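Local structure of selenium-binding protein (Sulfolobus tokodaii, 2ECE) at residues A[228-233]-A[283-288]; A[296-301]-A[346-351]; A[95-100]-A[172-177]. The protein belongs to the selenium-binding protein family and may bind selenium, although its precise biological role remains unknown. All coordinates share one frame; numbering follows the deposited sequence.

Interaction 1 of 3, residues A[228-233]-A[283-288]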
loop_
_atom_site.group_PDB
_atom_site.type_symbol
_atom_site.label_atom_id
_atom_site.label_comp_id
_atom_site.label_asym_id
_atom_site.label_seq_id
_atom_site.Cartn_x
_atom_site.Cartn_y
_atom_site.Cartn_z
ATOM N N ASN A 228 -15.257 -8.445 2.453
ATOM C CA ASN A 228 -14.475 -9.564 1.953
ATOM C C ASN A 228 -14.700 -9.800 0.465
ATOM O O ASN A 228 -14.545 -10.921 -0.021
ATOM C CB ASN A 228 -14.802 -10.842 2.739
ATOM C CG ASN A 228 -16.259 -11.251 2.625
ATOM O OD1 ASN A 228 -16.648 -12.314 3.116
ATOM N ND2 ASN A 228 -17.070 -10.415 1.985
ATOM N N ARG A 229 -15.043 -8.735 -0.261
ATOM C CA ARG A 229 -15.299 -8.835 -1.692
ATOM C C ARG A 229 -14.321 -8.029 -2.542
ATOM O O ARG A 229 -13.779 -7.018 -2.093
ATOM C CB ARG A 229 -16.708 -8.323 -2.010
ATOM C CG ARG A 229 -17.801 -8.832 -1.095
ATOM C CD ARG A 229 -18.989 -7.870 -1.115
ATOM N NE ARG A 229 -19.776 -7.946 -2.339
ATOM C CZ ARG A 229 -20.653 -7.023 -2.718
ATOM N NH1 ARG A 229 -20.853 -5.944 -1.971
ATOM N NH2 ARG A 229 -21.342 -7.182 -3.838
ATOM N N ILE A 230 -14.106 -8.496 -3.770
ATOM C CA ILE A 230 -13.277 -7.793 -4.741
ATOM C C ILE A 230 -14.285 -7.428 -5.831
ATOM O O ILE A 230 -15.123 -8.249 -6.219
ATOM C CB ILE A 230 -12.145 -8.675 -5.336
ATOM C CG1 ILE A 230 -11.512 -7.959 -6.537
ATOM C CG2 ILE A 230 -12.684 -10.027 -5.756
ATOM C CD1 ILE A 230 -10.230 -8.620 -7.059
ATOM N N HIS A 231 -14.227 -6.190 -6.300
ATOM C CA HIS A 231 -15.154 -5.725 -7.321
ATOM C C HIS A 231 -14.438 -5.522 -8.646
ATOM O O HIS A 231 -13.344 -4.951 -8.686
ATOM C CB HIS A 231 -15.787 -4.405 -6.876
ATOM C CG HIS A 231 -16.539 -4.501 -5.585
ATOM N ND1 HIS A 231 -17.885 -4.798 -5.527
ATOM C CD2 HIS A 231 -16.132 -4.342 -4.302
ATOM C CE1 HIS A 231 -18.275 -4.813 -4.263
ATOM N NE2 HIS A 231 -17.231 -4.541 -3.500
ATOM N N PHE A 232 -15.057 -5.994 -9.724
ATOM C CA PHE A 232 -14.498 -5.852 -11.064
ATOM C C PHE A 232 -15.314 -4.809 -11.808
ATOM O O PHE A 232 -16.543 -4.903 -11.872
ATOM C CB PHE A 232 -14.547 -7.193 -11.794
ATOM C CG PHE A 232 -13.769 -8.267 -11.102
ATOM C CD1 PHE A 232 -12.383 -8.297 -11.190
ATOM C CD2 PHE A 232 -14.414 -9.194 -10.286
ATOM C CE1 PHE A 232 -11.643 -9.229 -10.466
ATOM C CE2 PHE A 232 -13.684 -10.132 -9.557
ATOM C CZ PHE A 232 -12.295 -10.146 -9.648
ATOM N N TRP A 233 -14.629 -3.817 -12.371
ATOM C CA TRP A 233 -15.301 -2.741 -13.084
ATOM C C TRP A 233 -14.828 -2.557 -14.516
ATOM O O TRP A 233 -13.712 -2.929 -14.871
ATOM C CB TRP A 233 -15.066 -1.399 -12.391
ATOM C CG TRP A 233 -15.306 -1.350 -10.932
ATOM C CD1 TRP A 233 -14.625 -2.023 -9.960
ATOM C CD2 TRP A 233 -16.237 -0.500 -10.257
ATOM N NE1 TRP A 233 -15.069 -1.638 -8.719
ATOM C CE2 TRP A 233 -16.060 -0.704 -8.872
ATOM C CE3 TRP A 233 -17.201 0.419 -10.691
ATOM C CZ2 TRP A 233 -16.818 -0.021 -7.908
ATOM C CZ3 TRP A 233 -17.957 1.099 -9.732
ATOM C CH2 TRP A 233 -17.758 0.874 -8.358
ATOM N N TRP A 283 -5.319 -14.492 -2.174
ATOM C CA TRP A 283 -6.194 -14.973 -3.222
ATOM C C TRP A 283 -5.761 -14.493 -4.592
ATOM O O TRP A 283 -5.328 -13.353 -4.754
ATOM C CB TRP A 283 -7.627 -14.519 -2.949
ATOM C CG TRP A 283 -8.241 -15.150 -1.736
ATOM C CD1 TRP A 283 -7.872 -14.965 -0.431
ATOM C CD2 TRP A 283 -9.344 -16.061 -1.716
ATOM N NE1 TRP A 283 -8.682 -15.706 0.399
ATOM C CE2 TRP A 283 -9.592 -16.388 -0.364
ATOM C CE3 TRP A 283 -10.145 -16.635 -2.711
ATOM C CZ2 TRP A 283 -10.615 -17.266 0.019
ATOM C CZ3 TRP A 283 -11.167 -17.512 -2.327
ATOM C CH2 TRP A 283 -11.388 -17.817 -0.975
ATOM N N LEU A 284 -5.881 -15.382 -5.573
ATOM C CA LEU A 284 -5.532 -15.074 -6.953
ATOM C C LEU A 284 -6.819 -14.838 -7.728
ATOM O O LEU A 284 -7.657 -15.734 -7.828
ATOM C CB LEU A 284 -4.775 -16.250 -7.586
ATOM C CG LEU A 284 -4.447 -16.192 -9.083
ATOM C CD1 LEU A 284 -3.446 -15.082 -9.341
ATOM C CD2 LEU A 284 -3.873 -17.536 -9.545
ATOM N N TRP A 285 -6.998 -13.630 -8.250
ATOM C CA TRP A 285 -8.178 -13.340 -9.053
ATOM C C TRP A 285 -7.685 -13.403 -10.493
ATOM O O TRP A 285 -6.586 -12.936 -10.791
ATOM C CB TRP A 285 -8.765 -11.956 -8.724
ATOM C CG TRP A 285 -7.769 -10.827 -8.558
ATOM C CD1 TRP A 285 -7.113 -10.470 -7.408
ATOM C CD2 TRP A 285 -7.368 -9.881 -9.556
ATOM N NE1 TRP A 285 -6.338 -9.359 -7.629
ATOM C CE2 TRP A 285 -6.475 -8.975 -8.937
ATOM C CE3 TRP A 285 -7.679 -9.708 -10.911
ATOM C CZ2 TRP A 285 -5.886 -7.909 -9.630
ATOM C CZ3 TRP A 285 -7.094 -8.647 -11.600
ATOM C CH2 TRP A 285 -6.207 -7.759 -10.955
ATOM N N PHE A 286 -8.483 -13.993 -11.375
ATOM C CA PHE A 286 -8.090 -14.145 -12.773
ATOM C C PHE A 286 -9.291 -14.291 -13.706
ATOM O O PHE A 286 -10.357 -14.751 -13.288
ATOM C CB PHE A 286 -7.175 -15.369 -12.904
ATOM C CG PHE A 286 -7.810 -16.657 -12.443
ATOM C CD1 PHE A 286 -8.396 -17.526 -13.358
ATOM C CD2 PHE A 286 -7.841 -16.991 -11.090
ATOM C CE1 PHE A 286 -9.004 -18.711 -12.940
ATOM C CE2 PHE A 286 -8.449 -18.173 -10.657
ATOM C CZ PHE A 286 -9.032 -19.035 -11.588
ATOM N N TYR A 287 -9.118 -13.898 -14.965
ATOM C CA TYR A 287 -10.194 -14.002 -15.950
ATOM C C TYR A 287 -9.964 -15.237 -16.811
ATOM O O TYR A 287 -8.892 -15.417 -17.380
ATOM C CB TYR A 287 -10.245 -12.750 -16.829
ATOM C CG TYR A 287 -11.436 -12.703 -17.759
ATOM C CD1 TYR A 287 -11.338 -13.146 -19.082
ATOM C CD2 TYR A 287 -12.665 -12.213 -17.321
ATOM C CE1 TYR A 287 -12.437 -13.096 -19.943
ATOM C CE2 TYR A 287 -13.766 -12.160 -18.172
ATOM C CZ TYR A 287 -13.646 -12.600 -19.481
ATOM O OH TYR A 287 -14.729 -12.532 -20.328
ATOM N N GLU A 288 -10.987 -16.076 -16.916
ATOM C CA GLU A 288 -10.875 -17.317 -17.670
ATOM C C GLU A 288 -12.265 -17.828 -18.038
ATOM O O GLU A 288 -13.222 -17.629 -17.292
ATOM C CB GLU A 288 -10.152 -18.343 -16.797
ATOM C CG GLU A 288 -9.706 -19.617 -17.473
ATOM C CD GLU A 288 -8.872 -20.465 -16.536
ATOM O OE1 GLU A 288 -9.407 -21.443 -15.968
ATOM O OE2 GLU A 288 -7.679 -20.135 -16.352
#

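Interaction 2 of 3, residues A[296-301]-A[346-351]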
loop_
_atom_site.group_PDB
_atom_site.type_symbol
_atom_site.label_atom_id
_atom_site.label_comp_id
_atom_site.label_asym_id
_atom_site.label_seq_id
_atom_site.Cartn_x
_atom_site.Cartn_y
_atom_site.Cartn_z
ATOM N N LYS A 296 -8.111 -19.260 -3.468
ATOM C CA LYS A 296 -7.159 -19.098 -2.379
ATOM C C LYS A 296 -5.903 -19.874 -2.754
ATOM O O LYS A 296 -5.968 -21.071 -3.032
ATOM C CB LYS A 296 -7.748 -19.632 -1.067
ATOM C CG LYS A 296 -6.820 -19.486 0.130
ATOM C CD LYS A 296 -7.567 -19.644 1.465
ATOM C CE LYS A 296 -8.193 -21.024 1.634
ATOM N NZ LYS A 296 -8.834 -21.168 2.978
ATOM N N VAL A 297 -4.760 -19.196 -2.771
ATOM C CA VAL A 297 -3.513 -19.855 -3.141
ATOM C C VAL A 297 -2.487 -19.942 -2.017
ATOM O O VAL A 297 -1.529 -20.715 -2.102
ATOM C CB VAL A 297 -2.872 -19.169 -4.369
ATOM C CG1 VAL A 297 -3.770 -19.369 -5.583
ATOM C CG2 VAL A 297 -2.672 -17.684 -4.102
ATOM N N ILE A 298 -2.683 -19.150 -0.969
ATOM C CA ILE A 298 -1.787 -19.157 0.184
ATOM C C ILE A 298 -2.607 -18.967 1.455
ATOM O O ILE A 298 -3.499 -18.124 1.507
ATOM C CB ILE A 298 -0.754 -18.006 0.145
ATOM C CG1 ILE A 298 0.174 -18.144 -1.059
ATOM C CG2 ILE A 298 0.073 -18.018 1.425
ATOM C CD1 ILE A 298 1.102 -16.950 -1.240
ATOM N N GLU A 299 -2.302 -19.753 2.480
ATOM C CA GLU A 299 -2.999 -19.629 3.751
ATOM C C GLU A 299 -1.959 -19.766 4.842
ATOM O O GLU A 299 -1.188 -20.728 4.862
ATOM C CB GLU A 299 -4.074 -20.710 3.914
ATOM C CG GLU A 299 -4.947 -20.514 5.156
ATOM C CD GLU A 299 -6.023 -21.577 5.313
ATOM O OE1 GLU A 299 -6.740 -21.861 4.331
ATOM O OE2 GLU A 299 -6.162 -22.125 6.426
ATOM N N ILE A 300 -1.925 -18.786 5.737
ATOM C CA ILE A 300 -0.973 -18.791 6.833
ATOM C C ILE A 300 -1.742 -18.859 8.144
ATOM O O ILE A 300 -2.577 -18.003 8.427
ATOM C CB ILE A 300 -0.096 -17.518 6.811
ATOM C CG1 ILE A 300 0.674 -17.449 5.486
ATOM C CG2 ILE A 300 0.869 -17.528 7.992
ATOM C CD1 ILE A 300 1.463 -16.176 5.298
ATOM N N PRO A 301 -1.478 -19.896 8.958
ATOM C CA PRO A 301 -2.159 -20.065 10.245
ATOM C C PRO A 301 -1.595 -19.195 11.366
ATOM O O PRO A 301 -0.456 -18.719 11.300
ATOM C CB PRO A 301 -1.976 -21.553 10.527
ATOM C CG PRO A 301 -0.592 -21.793 10.003
ATOM C CD PRO A 301 -0.634 -21.069 8.659
ATOM N N ARG A 346 7.861 -12.441 3.812
ATOM C CA ARG A 346 8.089 -13.671 3.073
ATOM C C ARG A 346 8.171 -13.388 1.581
ATOM O O ARG A 346 7.652 -12.376 1.094
ATOM C CB ARG A 346 6.953 -14.666 3.324
ATOM C CG ARG A 346 6.800 -15.103 4.767
ATOM C CD ARG A 346 5.714 -16.161 4.892
ATOM N NE ARG A 346 5.588 -16.654 6.259
ATOM C CZ ARG A 346 4.888 -17.728 6.607
ATOM N NH1 ARG A 346 4.241 -18.432 5.688
ATOM N NH2 ARG A 346 4.840 -18.100 7.876
ATOM N N GLN A 347 8.828 -14.296 0.867
ATOM C CA GLN A 347 8.978 -14.207 -0.576
ATOM C C GLN A 347 8.422 -15.499 -1.160
ATOM O O GLN A 347 8.874 -16.588 -0.810
ATOM C CB GLN A 347 10.453 -14.072 -0.963
ATOM C CG GLN A 347 10.698 -14.161 -2.464
ATOM C CD GLN A 347 12.158 -14.389 -2.809
ATOM O OE1 GLN A 347 12.803 -13.550 -3.445
ATOM N NE2 GLN A 347 12.689 -15.526 -2.388
ATOM N N TYR A 348 7.432 -15.383 -2.036
ATOM C CA TYR A 348 6.845 -16.556 -2.666
ATOM C C TYR A 348 7.123 -16.543 -4.161
ATOM O O TYR A 348 6.872 -15.547 -4.841
ATOM C CB TYR A 348 5.332 -16.605 -2.455
ATOM C CG TYR A 348 4.891 -16.997 -1.069
ATOM C CD1 TYR A 348 4.875 -16.070 -0.031
ATOM C CD2 TYR A 348 4.477 -18.303 -0.796
ATOM C CE1 TYR A 348 4.455 -16.430 1.251
ATOM C CE2 TYR A 348 4.056 -18.677 0.479
ATOM C CZ TYR A 348 4.046 -17.734 1.499
ATOM O OH TYR A 348 3.627 -18.093 2.761
ATOM N N ASP A 349 7.659 -17.647 -4.666
ATOM C CA ASP A 349 7.934 -17.764 -6.089
ATOM C C ASP A 349 6.571 -18.009 -6.723
ATOM O O ASP A 349 5.894 -18.979 -6.389
ATOM C CB ASP A 349 8.871 -18.957 -6.341
ATOM C CG ASP A 349 9.122 -19.209 -7.815
ATOM O OD1 ASP A 349 10.295 -19.444 -8.180
ATOM O OD2 ASP A 349 8.156 -19.188 -8.607
ATOM N N ILE A 350 6.147 -17.122 -7.612
ATOM C CA ILE A 350 4.854 -17.307 -8.253
ATOM C C ILE A 350 4.968 -17.613 -9.740
ATOM O O ILE A 350 4.102 -17.222 -10.527
ATOM C CB ILE A 350 3.922 -16.077 -8.047
ATOM C CG1 ILE A 350 4.652 -14.782 -8.403
ATOM C CG2 ILE A 350 3.431 -16.045 -6.613
ATOM C CD1 ILE A 350 3.766 -13.556 -8.301
ATOM N N SER A 351 6.037 -18.312 -10.119
ATOM C CA SER A 351 6.242 -18.703 -11.514
ATOM C C SER A 351 4.928 -19.321 -11.970
ATOM O O SER A 351 4.512 -19.171 -13.118
ATOM C CB SER A 351 7.376 -19.724 -11.620
ATOM O OG SER A 351 8.601 -19.154 -11.191
#

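Interaction 3 of 3, residues A[95-100]-A[172-177]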
loop_
_atom_site.group_PDB
_atom_site.type_symbol
_atom_site.label_atom_id
_atom_site.label_comp_id
_atom_site.label_asym_id
_atom_site.label_seq_id
_atom_site.Cartn_x
_atom_site.Cartn_y
_atom_site.Cartn_z
ATOM N N ARG A 95 6.643 12.741 -14.327
ATOM C CA ARG A 95 6.660 12.217 -12.962
ATOM C C ARG A 95 7.354 13.304 -12.159
ATOM O O ARG A 95 8.584 13.327 -12.053
ATOM C CB ARG A 95 7.470 10.923 -12.881
ATOM C CG ARG A 95 7.358 10.212 -11.543
ATOM C CD ARG A 95 8.464 9.185 -11.376
ATOM N NE ARG A 95 8.444 8.127 -12.385
ATOM C CZ ARG A 95 7.671 7.046 -12.336
ATOM N NH1 ARG A 95 6.829 6.862 -11.324
ATOM N NH2 ARG A 95 7.755 6.134 -13.296
ATOM N N ARG A 96 6.562 14.199 -11.583
ATOM C CA ARG A 96 7.128 15.320 -10.856
ATOM C C ARG A 96 6.594 15.557 -9.452
ATOM O O ARG A 96 7.352 15.906 -8.546
ATOM C CB ARG A 96 6.930 16.586 -11.693
ATOM C CG ARG A 96 7.339 17.855 -11.005
ATOM C CD ARG A 96 7.351 19.015 -11.971
ATOM N NE ARG A 96 7.858 20.209 -11.307
ATOM C CZ ARG A 96 8.091 21.364 -11.914
ATOM N NH1 ARG A 96 7.862 21.494 -13.216
ATOM N NH2 ARG A 96 8.569 22.388 -11.218
ATOM N N PHE A 97 5.296 15.360 -9.264
ATOM C CA PHE A 97 4.696 15.618 -7.965
ATOM C C PHE A 97 4.240 14.414 -7.169
ATOM O O PHE A 97 3.682 13.463 -7.719
ATOM C CB PHE A 97 3.492 16.545 -8.132
ATOM C CG PHE A 97 3.769 17.758 -8.969
ATOM C CD1 PHE A 97 3.599 17.722 -10.347
ATOM C CD2 PHE A 97 4.193 18.942 -8.373
ATOM C CE1 PHE A 97 3.846 18.852 -11.124
ATOM C CE2 PHE A 97 4.444 20.077 -9.139
ATOM C CZ PHE A 97 4.269 20.031 -10.518
ATOM N N LEU A 98 4.480 14.466 -5.865
ATOM C CA LEU A 98 4.006 13.414 -4.982
ATOM C C LEU A 98 2.619 13.914 -4.585
ATOM O O LEU A 98 2.459 15.081 -4.209
ATOM C CB LEU A 98 4.886 13.288 -3.731
ATOM C CG LEU A 98 6.320 12.777 -3.917
ATOM C CD1 LEU A 98 7.029 12.757 -2.558
ATOM C CD2 LEU A 98 6.296 11.376 -4.525
ATOM N N ILE A 99 1.625 13.039 -4.703
ATOM C CA ILE A 99 0.239 13.341 -4.354
ATOM C C ILE A 99 0.071 12.647 -3.001
ATOM O O ILE A 99 -0.010 11.418 -2.937
ATOM C CB ILE A 99 -0.724 12.724 -5.397
ATOM C CG1 ILE A 99 -0.303 13.150 -6.805
ATOM C CG2 ILE A 99 -2.153 13.168 -5.137
ATOM C CD1 ILE A 99 -0.341 14.647 -7.029
ATOM N N VAL A 100 0.031 13.442 -1.930
ATOM C CA VAL A 100 -0.046 12.929 -0.563
ATOM C C VAL A 100 -1.335 13.273 0.175
ATOM O O VAL A 100 -1.520 14.404 0.620
ATOM C CB VAL A 100 1.145 13.467 0.260
ATOM C CG1 VAL A 100 1.151 12.847 1.659
ATOM C CG2 VAL A 100 2.450 13.177 -0.482
ATOM N N TYR A 172 -3.668 18.438 -14.650
ATOM C CA TYR A 172 -3.024 19.742 -14.766
ATOM C C TYR A 172 -3.203 20.694 -13.595
ATOM O O TYR A 172 -2.237 21.309 -13.146
ATOM C CB TYR A 172 -3.484 20.408 -16.063
ATOM C CG TYR A 172 -3.220 19.543 -17.271
ATOM C CD1 TYR A 172 -4.255 18.858 -17.906
ATOM C CD2 TYR A 172 -1.922 19.370 -17.750
ATOM C CE1 TYR A 172 -4.003 18.020 -18.994
ATOM C CE2 TYR A 172 -1.657 18.533 -18.830
ATOM C CZ TYR A 172 -2.700 17.862 -19.449
ATOM O OH TYR A 172 -2.435 17.045 -20.526
ATOM N N SER A 173 -4.425 20.808 -13.088
ATOM C CA SER A 173 -4.690 21.707 -11.973
ATOM C C SER A 173 -4.582 20.989 -10.639
ATOM O O SER A 173 -4.398 21.623 -9.597
ATOM C CB SER A 173 -6.086 22.309 -12.111
ATOM O OG SER A 173 -7.077 21.299 -12.027
ATOM N N PHE A 174 -4.691 19.663 -10.684
ATOM C CA PHE A 174 -4.635 18.837 -9.485
ATOM C C PHE A 174 -5.884 19.071 -8.645
ATOM O O PHE A 174 -5.939 18.677 -7.483
ATOM C CB PHE A 174 -3.390 19.160 -8.651
ATOM C CG PHE A 174 -2.096 18.859 -9.351
ATOM C CD1 PHE A 174 -1.121 19.839 -9.487
ATOM C CD2 PHE A 174 -1.858 17.599 -9.889
ATOM C CE1 PHE A 174 0.073 19.567 -10.153
ATOM C CE2 PHE A 174 -0.669 17.318 -10.555
ATOM C CZ PHE A 174 0.296 18.303 -10.687
ATOM N N GLU A 175 -6.882 19.718 -9.238
ATOM C CA GLU A 175 -8.131 20.007 -8.537
ATOM C C GLU A 175 -9.042 18.788 -8.620
ATOM O O GLU A 175 -9.027 18.066 -9.614
ATOM C CB GLU A 175 -8.827 21.215 -9.175
ATOM C CG GLU A 175 -8.037 22.519 -9.086
ATOM C CD GLU A 175 -8.182 23.219 -7.743
ATOM O OE1 GLU A 175 -8.672 22.591 -6.778
ATOM O OE2 GLU A 175 -7.794 24.404 -7.653
ATOM N N PRO A 176 -9.853 18.549 -7.578
ATOM C CA PRO A 176 -10.760 17.398 -7.575
ATOM C C PRO A 176 -11.778 17.521 -8.695
ATOM O O PRO A 176 -12.320 18.600 -8.923
ATOM C CB PRO A 176 -11.447 17.490 -6.214
ATOM C CG PRO A 176 -10.568 18.395 -5.405
ATOM C CD PRO A 176 -10.104 19.401 -6.408
ATOM N N LEU A 177 -12.033 16.427 -9.400
ATOM C CA LEU A 177 -13.032 16.442 -10.455
ATOM C C LEU A 177 -14.334 15.927 -9.853
ATOM O O LEU A 177 -15.385 16.547 -9.999
ATOM C CB LEU A 177 -12.590 15.560 -11.619
ATOM C CG LEU A 177 -11.362 16.102 -12.358
ATOM C CD1 LEU A 177 -10.759 15.010 -13.223
ATOM C CD2 LEU A 177 -11.762 17.319 -13.197
#

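Interaction 1 of 3, residues A[228-233]-A[283-288]
Trp-285 reaches from one blade of a seven-bladed beta-propeller to Ile-230 and Phe-232 of the blade before it, and its indole joins the third strands of the two sheets. Atom by atom, the contact begins at CB of Trp-285, which lies 4.0 Å from Ile-230 CD1 and 4.1 Å from Phe-232 CZ. A chi1 of 43° places CG between the backbone N and the carbonyl carbon, and from there the flat side chain presents a face to the isoleucine. The methyl CD1 of Ile-230 stands over the five-membered ring in a CH-pi contact, 3.7 Å from its centroid and 16° off the normal; CG and CD1 of the indole are the ring atoms it nears most. With CG1 anti to the backbone N, Ile-230 extends this methyl straight across the gap, about perpendicular to the tryptophan side chain. The six-membered part of the indole meets Phe-232, whose ring edge approaches Trp-285 CE3 with CE1 at 4.0 Å. The Phe-232 ring also stacks with the ring of Trp-292. The indole nitrogen is buried yet satisfied, because Trp-285 NE1 donates to the carbonyl oxygen of Phe-268 on the adjacent strand 266-274.

Interaction 2 of 3, residues A[296-301]-A[346-351]
Strand 296-300, bearing Ile-298 and Ile-300, faces strand 346-349, bearing Tyr-348 and Arg-346, across the interface between two neighbouring propeller blades. The axes approach to 10.7 Å and their directions differ by 152°, so the strands run roughly antiparallel but are joined by side chains, not by backbone hydrogen bonds. In register, Ile-298 stands opposite Tyr-348 with CA atoms 9.5 Å apart, and Ile-300 opposite Arg-346. A classic beta bulge places both Val-297 and Ile-298 against Ile-282 of the adjoining strand, so that Ile-298, the first of the two isoleucines, is itself part of the bulge.

Two isoleucines on one side thus meet two flat groups on the other. Ile-298 has CG1 beside the backbone N (chi1 -63°), which carries its CD1 over the middle of the phenol face, 3.7 Å from the centroid of the Tyr-348 ring in a CH-pi contact. Its second branch, CG2, sits farther along the same ring, 3.8 Å from Tyr-348 OH. The side chains of Ile-300 and Arg-346 lie alongside each other, pointing opposite ways: CD1 of Ile-300 lies over a guanidinium face, 3.6 Å from Arg-346 NH1, and CG2 approaches Arg-346 NH2 at 4.0 Å. The arginine is extended from CG to NE, and its NE forms a salt bridge with Glu-344. This pairing and the bond to the tyrosine together limit rotation of the guanidinium beneath the isoleucine. That second bond runs from Arg-346 NH1 to Tyr-348 OH, 3.0 Å long with an N-H...O angle of 155°, the hydroxyl oxygen lying close to the guanidinium plane.

Interaction 3 of 3, residues A[95-100]-A[172-177]
Phe-174 points the edge of its ring at the face of Phe-97, giving a T-shaped aromatic pair with centroids 4.9 Å apart and planes at 68°. The approach is off-centre. Phe-174 CZ lies 3.4 Å from Phe-97 CD1 and 3.6 Å from Phe-97 CE1, with Phe-174 CE1 next to it over the rim, so the incoming edge meets one side of the Phe-97 ring instead of its middle. In such a pair the weakly positive ring hydrogens of one partner probably meet the electron-rich face of the other. On the opposite face of Phe-97 lies the aliphatic part of Arg-96, whose CG sits 3.6 Å above the plane of the Phe-97 ring; the charged end of that arginine forms a salt bridge with Asp-112. Phe-97 is therefore held between a methylene and an aromatic edge, which probably restricts how far the ring can tilt.

The two rings belong to successive blades of the seven-bladed beta-propeller: Phe-97 begins the second strand of one, and Phe-174 sits in the turn that leads into the outermost strand of the next. A disulfide between Cys-81 and Cys-145 also links these two blades covalently, from the loop after strand 77-78 to the end of strand 140-145, and Arg-95 packs on Cys-81.

Phe-174 adopts a left-handed backbone conformation (phi 69°) just before strand 176-179. From that turn its CG lies beside the backbone N (chi1 -63°), sending the ring toward strand 97-100. Nearer the base of the ring Ile-99 makes a looser contact, its CD1 4.4 Å from Phe-174 CD2. Ile-110 and Ile-150, one from each blade, also touch the Phe-174 side chain. The turn itself is an ST turn, in which Ser-173 OG accepts a hydrogen bond from the backbone N of Glu-175 at 3.2 Å.

In the fold
The three contacts illustrate one rule of propeller construction: each joins sheets of consecutive blades through side chains. Along the chain interaction 3 comes first, then interaction 1, then interaction 2. Interactions 1 and 2 have centres about 17 Å apart and share a sheet, using its neighbouring strands 280-288 and 291-304, so this five-stranded blade is gripped on one side by the sheet of strand 229-234 and on the other by that of strand 344-349. They touch directly where Leu-284 packs on Val-297. Interaction 3 lies apart, its centre about 29 Å from interaction 1 and 35 Å from interaction 2, across the chain's centre from the latter. Blade-to-blade packing thus recurs around the ring.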